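Local coordinates for protein LacI family sugar-binding transcriptional regulator (Enterococcus faecalis V583, PDB 4RK0) that binds ribose between the two lobes of its sugar-binding domain and probably regulates transcription by binding DNA, as LacI-family regulators do, at residues Pro134-Pro137 against Val138-Gln142; Ser72-Asn76 against Gln77-Glu81; Asp187-Ala190 against Phe191-Arg195; Arg27-Glu30 against Ser31-Lys35; Gln169-Pro172 against Glu173-Thr177. One frame throughout, in Å; residues are numbered along the deposited sequence.

Contact 1. Residues Pro134-Pro137 against Val138-Gln142; sequences PHAP and VNIQQ. With RIB (alpha-D-ribofuranose), chain E.
Pro-137 and Ile-140 pack together at the N-terminus of helix 138-150, where the loop leaving strand 127-132 turns into the helix on the wall of the ribose pocket. Pro-137 occupies the N-cap position. Its carbonyl O receives Gln-141 N at 2.9 Å in a nearly straight bond (164°), while Ile-140 N adds a weak one to the same oxygen. Followed outward, Ile-140 starts with CB against this Pro-137 O. Its branch CG2 reaches back to Ala-136 CB, and CG1 carries CD1 the other way, alongside the proline ring, where Ile-140 CD1 lies 4.0 Å from Pro-137 CD and 3.8 Å from O1 of the ribose. One methyl group therefore touches both the cap and the sugar. The neighbouring Asn-139 has CG between its backbone N and carbonyl carbon (chi1 67°), which sets its amide beside the proline: OD1 comes to 3.3 Å from Pro-137 CB, and the amide NH2 faces the ligand. On the other flank the Gln-141 side chain bends at chi2, and its NE2 donates to two waters that also bond Ala-136, one at N and one at O. Asp-94, which Asn-139 touches, and Gln-95, which Pro-137 touches, also hydrogen-bond the ribose, and Asn-139 ND2 donates to ribose O1 at 2.9 Å, with an angle of 163°.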
# COMPACT_ATOMS: atom_id res chain seq x y z
N PRO A 134 -16.38 11.52 -9.88
CA PRO A 134 -17.38 11.58 -10.95
C PRO A 134 -17.41 10.29 -11.72
O PRO A 134 -16.44 9.54 -11.67
CB PRO A 134 -16.85 12.72 -11.84
CG PRO A 134 -15.37 12.65 -11.69
CD PRO A 134 -15.17 12.30 -10.22
N HIS A 135 -18.51 10.01 -12.43
CA HIS A 135 -18.69 8.77 -13.21
C HIS A 135 -18.13 7.60 -12.45
O HIS A 135 -17.27 6.85 -12.91
CB HIS A 135 -18.08 8.88 -14.62
CG HIS A 135 -18.41 10.18 -15.30
ND1 HIS A 135 -19.71 10.62 -15.44
CD2 HIS A 135 -17.62 11.13 -15.84
CE1 HIS A 135 -19.70 11.79 -16.06
NE2 HIS A 135 -18.45 12.12 -16.31
N ALA A 136 -18.64 7.46 -11.25
CA ALA A 136 -18.13 6.49 -10.30
C ALA A 136 -18.41 5.08 -10.78
O ALA A 136 -19.43 4.84 -11.41
CB ALA A 136 -18.80 6.73 -8.96
N PRO A 137 -17.51 4.12 -10.46
CA PRO A 137 -17.84 2.71 -10.67
C PRO A 137 -19.12 2.33 -9.94
O PRO A 137 -19.50 3.00 -8.98
CB PRO A 137 -16.64 1.97 -10.08
CG PRO A 137 -15.52 2.94 -10.21
CD PRO A 137 -16.12 4.29 -9.99
N VAL A 138 -19.80 1.29 -10.42
CA VAL A 138 -21.13 0.97 -9.89
C VAL A 138 -21.12 0.64 -8.38
O VAL A 138 -21.99 1.11 -7.66
CB VAL A 138 -21.79 -0.17 -10.68
CG1 VAL A 138 -23.10 -0.58 -10.05
CG2 VAL A 138 -22.02 0.29 -12.13
N ASN A 139 -20.11 -0.10 -7.93
CA ASN A 139 -20.00 -0.44 -6.53
C ASN A 139 -19.94 0.81 -5.66
O ASN A 139 -20.61 0.89 -4.64
CB ASN A 139 -18.81 -1.40 -6.30
CG ASN A 139 -17.44 -0.76 -6.56
OD1 ASN A 139 -17.21 -0.04 -7.55
ND2 ASN A 139 -16.49 -1.08 -5.69
N ILE A 140 -19.22 1.82 -6.13
CA ILE A 140 -19.09 3.05 -5.38
C ILE A 140 -20.38 3.85 -5.44
O ILE A 140 -20.83 4.33 -4.40
CB ILE A 140 -17.88 3.87 -5.87
CG1 ILE A 140 -16.62 3.10 -5.46
CG2 ILE A 140 -17.93 5.25 -5.26
CD1 ILE A 140 -15.34 3.54 -6.14
N GLN A 141 -21.01 3.89 -6.62
CA GLN A 141 -22.27 4.57 -6.79
C GLN A 141 -23.30 3.99 -5.84
O GLN A 141 -24.05 4.71 -5.24
CB GLN A 141 -22.78 4.47 -8.25
CG GLN A 141 -23.89 5.48 -8.54
CD GLN A 141 -23.41 6.93 -8.57
OE1 GLN A 141 -24.02 7.83 -7.97
NE2 GLN A 141 -22.31 7.17 -9.26
N GLN A 142 -23.31 2.66 -5.70
CA GLN A 142 -24.21 2.03 -4.72
C GLN A 142 -24.08 2.56 -3.28
O GLN A 142 -25.05 2.51 -2.52
CB GLN A 142 -24.03 0.52 -4.73
CG GLN A 142 -24.48 -0.15 -6.02
CD GLN A 142 -25.99 -0.09 -6.21
OE1 GLN A 142 -26.51 0.67 -7.03
NE2 GLN A 142 -26.70 -0.91 -5.46
O5 RIB E . -10.78 2.37 -1.37
C5 RIB E . -10.67 1.96 -2.72
C4 RIB E . -12.05 1.87 -3.20
O4 RIB E . -12.17 1.60 -4.62
C3 RIB E . -12.48 0.74 -2.28
O3 RIB E . -13.51 1.35 -1.50
C2 RIB E . -12.84 -0.34 -3.29
O2 RIB E . -14.09 -0.93 -3.01
C1 RIB E . -12.68 0.26 -4.70
O1 RIB E . -13.83 0.07 -5.50
O HOH W 1 -21.88 5.85 -11.61
O HOH W 2 -20.94 9.12 -10.36

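Contact 2. Residues Ser72-Asn76 against Gln77-Glu81; sequences SEISN and QTINE
Ser-75 OG accepts the backbone N-H of Thr-78 at 2.8 Å, with an N-H...O angle of 162°, and so caps helix 76-86 at its N-terminus. The hydroxyl sits between the serine's own N and carbonyl carbon (chi1 69°), a rotation that swings it forward over the first turn. There Thr-78 OG1 also lies 2.9 Å from Ser-75 OG, bringing the two hydroxyls side by side. The serine backbone joins in as well: its carbonyl O takes Ile-79 N at 2.9 Å, and one residue on, Asn-76 O takes Asn-80 N in the next bond of the helix.

Beneath the cap, Ile-74 and Ile-79 meet at about a right angle. The branch methyl Ile-74 CG2 presses on Ile-79 CG1 at 3.7 Å, and both side chains rest on Ile-69 of strand 66-69, with Leu-56 of helix 54-59 also against Ile-74. This is the hydrophobic staple commonly found beside an N-cap, the residue before the cap packing on the fourth residue of the helix.

Further out, one water connects the loop to the cap. It accepts from Ser-75 N at 3.0 Å, donates to Glu-73 O in a longer bond, and is hydrogen-bonded to Thr-78 OG1. Lys-96 reaches both Ile-74 O and Asn-76 OD1 from the loop after strand 90-93, while Asn-80 OD1 is held by Arg-84. Serine hydroxyl and isoleucine staple thus fix the helix start from two sides, one satisfying an N-H that has no preceding turn to bond, the other burying apolar surface against the sheet.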
# COMPACT_ATOMS: atom_id res chain seq x y z
N SER A 72 -12.79 -1.72 -14.09
CA SER A 72 -13.81 -1.49 -15.15
C SER A 72 -13.21 -1.15 -16.52
O SER A 72 -13.95 -1.02 -17.48
CB SER A 72 -14.74 -0.33 -14.74
OG SER A 72 -13.95 0.81 -14.47
N GLU A 73 -11.89 -1.00 -16.59
CA GLU A 73 -11.13 -0.80 -17.83
C GLU A 73 -11.09 -2.04 -18.73
O GLU A 73 -10.81 -1.92 -19.90
CB GLU A 73 -9.71 -0.28 -17.53
CG GLU A 73 -9.73 1.14 -16.94
CD GLU A 73 -8.35 1.74 -16.73
OE1 GLU A 73 -7.33 1.13 -17.14
OE2 GLU A 73 -8.29 2.86 -16.17
N ILE A 74 -11.42 -3.21 -18.19
CA ILE A 74 -11.64 -4.38 -19.06
C ILE A 74 -13.12 -4.45 -19.42
O ILE A 74 -13.99 -4.52 -18.55
CB ILE A 74 -11.18 -5.67 -18.38
CG1 ILE A 74 -9.71 -5.56 -17.96
CG2 ILE A 74 -11.38 -6.85 -19.32
CD1 ILE A 74 -8.69 -5.58 -19.09
N SER A 75 -13.44 -4.37 -20.73
CA SER A 75 -14.82 -4.26 -21.13
C SER A 75 -15.43 -5.64 -21.26
O SER A 75 -14.71 -6.61 -21.51
CB SER A 75 -14.94 -3.53 -22.49
OG SER A 75 -14.41 -4.35 -23.53
N ASN A 76 -16.74 -5.70 -21.10
CA ASN A 76 -17.53 -6.90 -21.37
C ASN A 76 -17.32 -7.40 -22.79
O ASN A 76 -17.22 -8.61 -22.99
CB ASN A 76 -19.02 -6.64 -21.09
CG ASN A 76 -19.30 -6.46 -19.60
OD1 ASN A 76 -18.52 -6.89 -18.76
ND2 ASN A 76 -20.42 -5.81 -19.28
N GLN A 77 -17.21 -6.50 -23.76
CA GLN A 77 -16.91 -6.89 -25.14
C GLN A 77 -15.55 -7.57 -25.21
O GLN A 77 -15.41 -8.63 -25.77
CB GLN A 77 -16.96 -5.69 -26.08
CG GLN A 77 -16.52 -5.99 -27.51
CD GLN A 77 -17.05 -4.97 -28.50
OE1 GLN A 77 -18.25 -4.69 -28.51
NE2 GLN A 77 -16.17 -4.43 -29.33
N THR A 78 -14.54 -6.94 -24.61
CA THR A 78 -13.21 -7.56 -24.59
C THR A 78 -13.24 -8.96 -23.95
O THR A 78 -12.57 -9.88 -24.41
CB THR A 78 -12.18 -6.70 -23.83
OG1 THR A 78 -11.97 -5.49 -24.56
CG2 THR A 78 -10.84 -7.43 -23.68
N ILE A 79 -14.00 -9.09 -22.88
CA ILE A 79 -14.03 -10.35 -22.15
C ILE A 79 -14.63 -11.47 -23.04
O ILE A 79 -14.08 -12.57 -23.14
CB ILE A 79 -14.81 -10.17 -20.82
CG1 ILE A 79 -13.89 -9.47 -19.81
CG2 ILE A 79 -15.29 -11.51 -20.28
CD1 ILE A 79 -14.61 -9.00 -18.55
N ASN A 80 -15.74 -11.15 -23.69
CA ASN A 80 -16.38 -12.09 -24.61
C ASN A 80 -15.48 -12.56 -25.75
O ASN A 80 -15.39 -13.76 -26.01
CB ASN A 80 -17.65 -11.46 -25.18
CG ASN A 80 -18.66 -11.11 -24.10
OD1 ASN A 80 -18.49 -11.45 -22.92
ND2 ASN A 80 -19.71 -10.41 -24.49
N GLU A 81 -14.78 -11.64 -26.40
CA GLU A 81 -13.93 -11.97 -27.53
C GLU A 81 -12.59 -12.64 -27.18
O GLU A 81 -11.96 -13.25 -28.04
CB GLU A 81 -13.71 -10.73 -28.41
CG GLU A 81 -12.72 -9.71 -27.89
CD GLU A 81 -12.76 -8.38 -28.65
OE1 GLU A 81 -13.74 -8.14 -29.40
OE2 GLU A 81 -11.82 -7.58 -28.49
O HOH W 3 -11.26 -3.57 -22.67

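Contact 3. Residues Asp187-Ala190 against Phe191-Arg195; sequences DEIA and FGLYR
Helix 187-199 is the crossover of a beta-alpha-beta unit between strands 181-184 and 209-211, and in its first turns the Phe-191 ring folds back over Asp-187. The carbonyl O of Asp-187 lies above the centre of that ring, 3.3 Å from its plane, while also accepting Phe-191 N at 2.8 Å. With CG anti to the carbonyl carbon (chi1 -57°), the ring is carried back along the helix until CZ reaches Asp-187 CB at 4.0 Å. Met-218 of the second subunit packs on Phe-191 too. The Asp-187 carboxylate leads elsewhere, OD1 to Thr-228 and OD2 to Val-216 N.

Toward the sheet, Leu-193 CG sits 3.3 Å from Ile-189 O, and Leu-193 CD1 is 4.3 Å from Ile-189 CG2, both residues resting on Ala-184. Ala-190 O accepts Tyr-194 N at 2.9 Å and also lies close to CD1 of the tyrosine ring, whose hydroxyl is bonded to Pro-224 O.

The Asp-187 oxygen thus meets the electron-rich face of the Phe-191 ring while keeping its N-H bond, an approach that may be mildly unfavourable electrostatically.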
# COMPACT_ATOMS: atom_id res chain seq x y z
N ASP A 187 -11.60 5.67 2.42
CA ASP A 187 -10.72 6.15 3.50
C ASP A 187 -9.62 7.07 2.94
O ASP A 187 -9.25 8.05 3.59
CB ASP A 187 -10.11 4.99 4.30
CG ASP A 187 -11.15 4.25 5.19
OD1 ASP A 187 -12.19 4.83 5.53
OD2 ASP A 187 -10.89 3.10 5.53
N GLU A 188 -9.11 6.80 1.76
CA GLU A 188 -8.11 7.69 1.16
C GLU A 188 -8.64 9.12 0.97
O GLU A 188 -7.96 10.09 1.30
CB GLU A 188 -7.61 7.11 -0.17
CG GLU A 188 -6.77 5.86 -0.01
CD GLU A 188 -5.67 5.72 -1.06
OE1 GLU A 188 -5.92 5.98 -2.25
OE2 GLU A 188 -4.54 5.35 -0.70
N ILE A 189 -9.86 9.26 0.45
CA ILE A 189 -10.48 10.60 0.43
C ILE A 189 -10.53 11.24 1.82
O ILE A 189 -10.28 12.44 1.97
CB ILE A 189 -11.89 10.57 -0.15
CG1 ILE A 189 -11.78 10.28 -1.64
CG2 ILE A 189 -12.61 11.88 0.09
CD1 ILE A 189 -13.11 10.17 -2.38
N ALA A 190 -10.96 10.46 2.82
CA ALA A 190 -11.05 10.93 4.18
C ALA A 190 -9.70 11.44 4.70
O ALA A 190 -9.63 12.45 5.41
CB ALA A 190 -11.52 9.82 5.10
N PHE A 191 -8.64 10.70 4.40
CA PHE A 191 -7.30 11.16 4.82
C PHE A 191 -6.96 12.50 4.19
O PHE A 191 -6.32 13.38 4.83
CB PHE A 191 -6.20 10.13 4.54
CG PHE A 191 -6.44 8.79 5.18
CD1 PHE A 191 -7.18 8.66 6.36
CD2 PHE A 191 -5.94 7.65 4.57
CE1 PHE A 191 -7.42 7.42 6.93
CE2 PHE A 191 -6.19 6.41 5.13
CZ PHE A 191 -6.92 6.30 6.31
N GLY A 192 -7.41 12.71 2.97
CA GLY A 192 -7.18 13.97 2.27
C GLY A 192 -7.89 15.12 2.93
O GLY A 192 -7.33 16.19 3.11
N LEU A 193 -9.15 14.88 3.27
CA LEU A 193 -9.95 15.79 4.10
C LEU A 193 -9.27 16.18 5.38
O LEU A 193 -9.19 17.40 5.71
CB LEU A 193 -11.33 15.19 4.39
CG LEU A 193 -12.21 14.89 3.16
CD1 LEU A 193 -13.51 14.21 3.58
CD2 LEU A 193 -12.53 16.15 2.43
N TYR A 194 -8.81 15.19 6.12
CA TYR A 194 -8.06 15.44 7.37
C TYR A 194 -6.94 16.47 7.13
O TYR A 194 -6.82 17.44 7.87
CB TYR A 194 -7.42 14.17 7.91
CG TYR A 194 -8.25 13.33 8.86
CD1 TYR A 194 -9.59 13.03 8.59
CD2 TYR A 194 -7.66 12.75 9.98
CE1 TYR A 194 -10.34 12.25 9.46
CE2 TYR A 194 -8.39 11.95 10.85
CZ TYR A 194 -9.74 11.70 10.59
OH TYR A 194 -10.41 10.90 11.50
N ARG A 195 -6.11 16.23 6.12
CA ARG A 195 -4.99 17.12 5.83
C ARG A 195 -5.47 18.52 5.45
O ARG A 195 -4.94 19.50 5.93
CB ARG A 195 -4.12 16.53 4.72
CG ARG A 195 -3.00 17.42 4.25
CD ARG A 195 -2.31 16.87 3.01
NE ARG A 195 -1.34 17.82 2.44
CZ ARG A 195 -0.82 17.73 1.21
NH1 ARG A 195 -1.16 16.75 0.38
NH2 ARG A 195 0.05 18.65 0.79

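Contact 4. Residues Arg27-Glu30 against Ser31-Lys35; sequences RGIE and SVLYK
Glu-30 and Tyr-34 meet one turn apart on helix 20-35, which links strands 9-14 and 39-44 in a beta-alpha-beta crossover and lies at the dimer interface. Here the packing is close. The carboxylate stands almost perpendicular to the phenol ring, their planes 85° apart, and OE2 comes in at the ring's edge, near its plane, 3.0 Å from Tyr-34 CE1. The other oxygen, Glu-30 OE1, lies 3.0 Å from Tyr-34 OH. A bend at chi2 (-89°) turns the acid along the helix toward the tyrosine instead of out from it. Both polar ends continue into the second subunit: Glu-30 OE1 accepts Asn-44 N and Tyr-34 OH bonds Asn-44 O of that chain, whose Tyr-55 stacks on the ring.

Facing the sheet, Ile-29 and Leu-33 run side by side in the same direction, CG2 of the isoleucine 3.7 Å from CD1 of the leucine, against Leu-40 of strand 39-44. Ile-29 also meets Val-12, and Leu-33 meets Ile-10, both on strand 9-14.

Contact with the preceding turn is slighter at Val-32, which turns to Ala-241 and Thr-242 of helix 233-249 and has its CB 3.7 Å from Ile-29 O. Farther along, Lys-35 is exposed to solvent, its chain leading away from the preceding turn. Ser-31 belongs to the close side. Its hydroxyl is turned back between N and carbonyl carbon (chi1 66°), is also bonded to Gln-238 of helix 233-249, and donates to Gly-28 O from Ser-31 OG at 2.6 Å.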
# COMPACT_ATOMS: atom_id res chain seq x y z
N ARG A 27 -2.89 -9.51 -1.11
CA ARG A 27 -2.50 -10.48 -0.08
C ARG A 27 -3.52 -11.60 0.12
O ARG A 27 -3.15 -12.75 0.32
CB ARG A 27 -2.31 -9.76 1.27
CG ARG A 27 -1.11 -8.88 1.30
CD ARG A 27 -0.81 -8.39 2.71
NE ARG A 27 -0.55 -9.49 3.63
CZ ARG A 27 -1.37 -9.93 4.58
NH1 ARG A 27 -2.57 -9.40 4.79
NH2 ARG A 27 -0.98 -10.94 5.34
N GLY A 28 -4.79 -11.23 0.13
CA GLY A 28 -5.87 -12.21 0.25
C GLY A 28 -5.79 -13.24 -0.86
O GLY A 28 -5.80 -14.43 -0.61
N ILE A 29 -5.66 -12.77 -2.09
CA ILE A 29 -5.50 -13.66 -3.25
C ILE A 29 -4.23 -14.49 -3.16
O ILE A 29 -4.26 -15.72 -3.36
CB ILE A 29 -5.49 -12.85 -4.56
CG1 ILE A 29 -6.85 -12.21 -4.81
CG2 ILE A 29 -5.03 -13.68 -5.76
CD1 ILE A 29 -6.79 -11.05 -5.82
N GLU A 30 -3.11 -13.82 -2.86
CA GLU A 30 -1.80 -14.46 -2.79
C GLU A 30 -1.85 -15.61 -1.79
O GLU A 30 -1.18 -16.64 -1.98
CB GLU A 30 -0.72 -13.49 -2.32
CG GLU A 30 -0.11 -12.54 -3.34
CD GLU A 30 1.08 -13.15 -4.05
OE1 GLU A 30 2.23 -12.68 -3.83
OE2 GLU A 30 0.88 -14.12 -4.82
N SER A 31 -2.60 -15.42 -0.72
CA SER A 31 -2.63 -16.41 0.37
C SER A 31 -3.21 -17.72 -0.10
O SER A 31 -2.84 -18.78 0.40
CB SER A 31 -3.40 -15.90 1.59
OG SER A 31 -4.77 -15.71 1.35
N VAL A 32 -4.16 -17.64 -1.02
CA VAL A 32 -4.79 -18.84 -1.57
C VAL A 32 -3.94 -19.46 -2.66
O VAL A 32 -3.64 -20.68 -2.62
CB VAL A 32 -6.22 -18.51 -2.03
CG1 VAL A 32 -6.82 -19.61 -2.90
CG2 VAL A 32 -7.09 -18.29 -0.82
N LEU A 33 -3.51 -18.64 -3.62
CA LEU A 33 -2.64 -19.08 -4.71
C LEU A 33 -1.38 -19.80 -4.24
O LEU A 33 -1.05 -20.83 -4.81
CB LEU A 33 -2.22 -17.91 -5.62
CG LEU A 33 -3.38 -17.16 -6.31
CD1 LEU A 33 -2.80 -16.18 -7.33
CD2 LEU A 33 -4.39 -18.07 -6.99
N TYR A 34 -0.70 -19.27 -3.23
CA TYR A 34 0.58 -19.85 -2.73
C TYR A 34 0.43 -21.30 -2.36
O TYR A 34 1.32 -22.12 -2.61
CB TYR A 34 1.09 -19.14 -1.46
CG TYR A 34 1.91 -17.90 -1.69
CD1 TYR A 34 1.76 -17.14 -2.84
CD2 TYR A 34 2.83 -17.45 -0.74
CE1 TYR A 34 2.50 -16.00 -3.06
CE2 TYR A 34 3.57 -16.29 -0.95
CZ TYR A 34 3.39 -15.57 -2.11
OH TYR A 34 4.12 -14.41 -2.35
N LYS A 35 -0.71 -21.62 -1.78
CA LYS A 35 -0.93 -22.97 -1.28
C LYS A 35 -1.09 -23.98 -2.40
O LYS A 35 -0.91 -25.17 -2.18
CB LYS A 35 -2.13 -23.00 -0.35
CG LYS A 35 -1.94 -22.11 0.88
CD LYS A 35 -2.84 -22.48 2.04
CE LYS A 35 -2.55 -21.58 3.24
NZ LYS A 35 -3.01 -22.16 4.53

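Contact 5. Residues Gln169-Pro172 against Glu173-Thr177; sequences QAVP and EILKT
Val-171 and Leu-175 make a one-turn apolar contact in the last turns of helix 164-175, on the side that faces helix 187-199. Val-171 CG1 comes to 4.0 Å from Leu-175 CD1, the two side chains crossing at a slant, and Leu-175 CG lies nearer still to the backbone, 3.2 Å from Val-171 O. Leu-197 covers both side chains from helix 187-199. One residue earlier, Ala-170 and Ile-174 repeat the spacing on the side turned to the sheet: Ala-170 CB meets Ile-174 CD1 at 4.2 Å. With chi1 at -65°, Ile-174 holds CG1 beside its backbone N, which aims the CD1 end back down the helix over Ala-170 O. Ile-158 of strand 154-159 receives both residues.

In this periplasmic-binding-protein-like lobe, the helix thus lies against the parallel sheet containing strands 154-159 and 127-132. Its backbone is kinked at Pro-172, whose nitrogen carries no hydrogen for the turn before it. On that exposed side a water bridges the turn, donating to Gln-169 O and accepting from Glu-173 N at 2.9 Å. Beyond the proline the bonds resume, Ile-174 N to Ala-170 O, nearly straight at 167°, and Leu-175 N to Val-171 O.

The chain then turns away at Thr-177. Ile-174 O is gripped twice by this one residue, by its backbone N at 3.0 Å and by its hydroxyl, which approaches in the carbonyl plane on a lone pair. Thr-177 OG1, 2.8 Å from Ile-174 O, in turn accepts from Ser-179 N.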
# COMPACT_ATOMS: atom_id res chain seq x y z
N GLN A 169 -8.13 18.28 -2.15
CA GLN A 169 -8.59 19.32 -3.06
C GLN A 169 -10.06 19.64 -2.92
O GLN A 169 -10.49 20.66 -3.43
CB GLN A 169 -8.32 18.91 -4.49
CG GLN A 169 -6.86 18.99 -4.86
CD GLN A 169 -6.60 18.40 -6.24
OE1 GLN A 169 -7.47 17.78 -6.85
NE2 GLN A 169 -5.38 18.57 -6.71
N ALA A 170 -10.84 18.78 -2.25
CA ALA A 170 -12.26 19.10 -1.94
C ALA A 170 -12.45 20.08 -0.77
O ALA A 170 -13.55 20.62 -0.56
CB ALA A 170 -13.05 17.82 -1.67
N VAL A 171 -11.41 20.29 0.03
CA VAL A 171 -11.61 21.01 1.27
C VAL A 171 -12.04 22.47 1.07
O VAL A 171 -12.94 22.95 1.77
CB VAL A 171 -10.41 20.84 2.24
CG1 VAL A 171 -10.57 21.77 3.43
CG2 VAL A 171 -10.29 19.38 2.68
N PRO A 172 -11.46 23.16 0.09
CA PRO A 172 -11.91 24.55 -0.13
C PRO A 172 -13.41 24.67 -0.42
O PRO A 172 -14.08 25.56 0.12
CB PRO A 172 -11.04 25.02 -1.32
CG PRO A 172 -9.79 24.20 -1.20
CD PRO A 172 -10.18 22.87 -0.60
N GLU A 173 -13.96 23.78 -1.23
CA GLU A 173 -15.38 23.84 -1.51
C GLU A 173 -16.20 23.52 -0.26
O GLU A 173 -17.19 24.18 0.05
CB GLU A 173 -15.75 22.93 -2.69
CG GLU A 173 -15.94 23.66 -4.01
CD GLU A 173 -17.36 24.16 -4.20
OE1 GLU A 173 -18.30 23.34 -4.08
OE2 GLU A 173 -17.54 25.37 -4.46
N ILE A 174 -15.78 22.52 0.51
CA ILE A 174 -16.51 22.18 1.74
C ILE A 174 -16.60 23.35 2.72
O ILE A 174 -17.63 23.58 3.37
CB ILE A 174 -15.85 21.00 2.45
CG1 ILE A 174 -15.97 19.75 1.57
CG2 ILE A 174 -16.48 20.75 3.80
CD1 ILE A 174 -15.00 18.64 1.93
N LEU A 175 -15.51 24.10 2.83
CA LEU A 175 -15.47 25.22 3.74
C LEU A 175 -16.44 26.34 3.37
O LEU A 175 -16.79 27.14 4.23
CB LEU A 175 -14.05 25.74 3.84
CG LEU A 175 -13.04 24.77 4.45
CD1 LEU A 175 -11.68 25.45 4.38
CD2 LEU A 175 -13.40 24.37 5.88
N LYS A 176 -16.89 26.38 2.12
CA LYS A 176 -17.90 27.34 1.69
C LYS A 176 -19.33 26.93 2.05
O LYS A 176 -20.23 27.73 1.90
CB LYS A 176 -17.80 27.56 0.17
CG LYS A 176 -16.62 28.40 -0.27
CD LYS A 176 -16.59 28.53 -1.79
CE LYS A 176 -15.57 29.54 -2.26
NZ LYS A 176 -14.18 29.03 -2.10
N THR A 177 -19.53 25.71 2.53
CA THR A 177 -20.89 25.16 2.75
C THR A 177 -21.28 25.29 4.22
O THR A 177 -20.43 25.62 5.05
CB THR A 177 -20.99 23.65 2.40
OG1 THR A 177 -20.32 22.88 3.42
CG2 THR A 177 -20.36 23.32 1.06
O HOH W 4 -12.63 22.45 -3.39

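Overall arrangement
Along the chain the order is contact 4, contact 2, contact 1, contact 5, contact 3. Contacts 4 and 2 belong to helices 20-35 and 76-86 round the mixed sheet, with centres about 25 Å apart; contacts 3 and 5 lie on helices, and contact 1 at a helix start, round the four-stranded parallel sheet. Contact 1 brings its helix start to the ribose, and its nearest atoms are about 5 Å from contact 2 and about 7 Å from contact 3. Contacts 3 and 5 touch directly, Leu-193 CD2 lying 3.5 Å from Ile-174 CD1, so two neighbouring helices share one core. Contacts 3 and 4, with centres about 30 Å apart, both meet the second subunit, so the dimer interface involves both lobes.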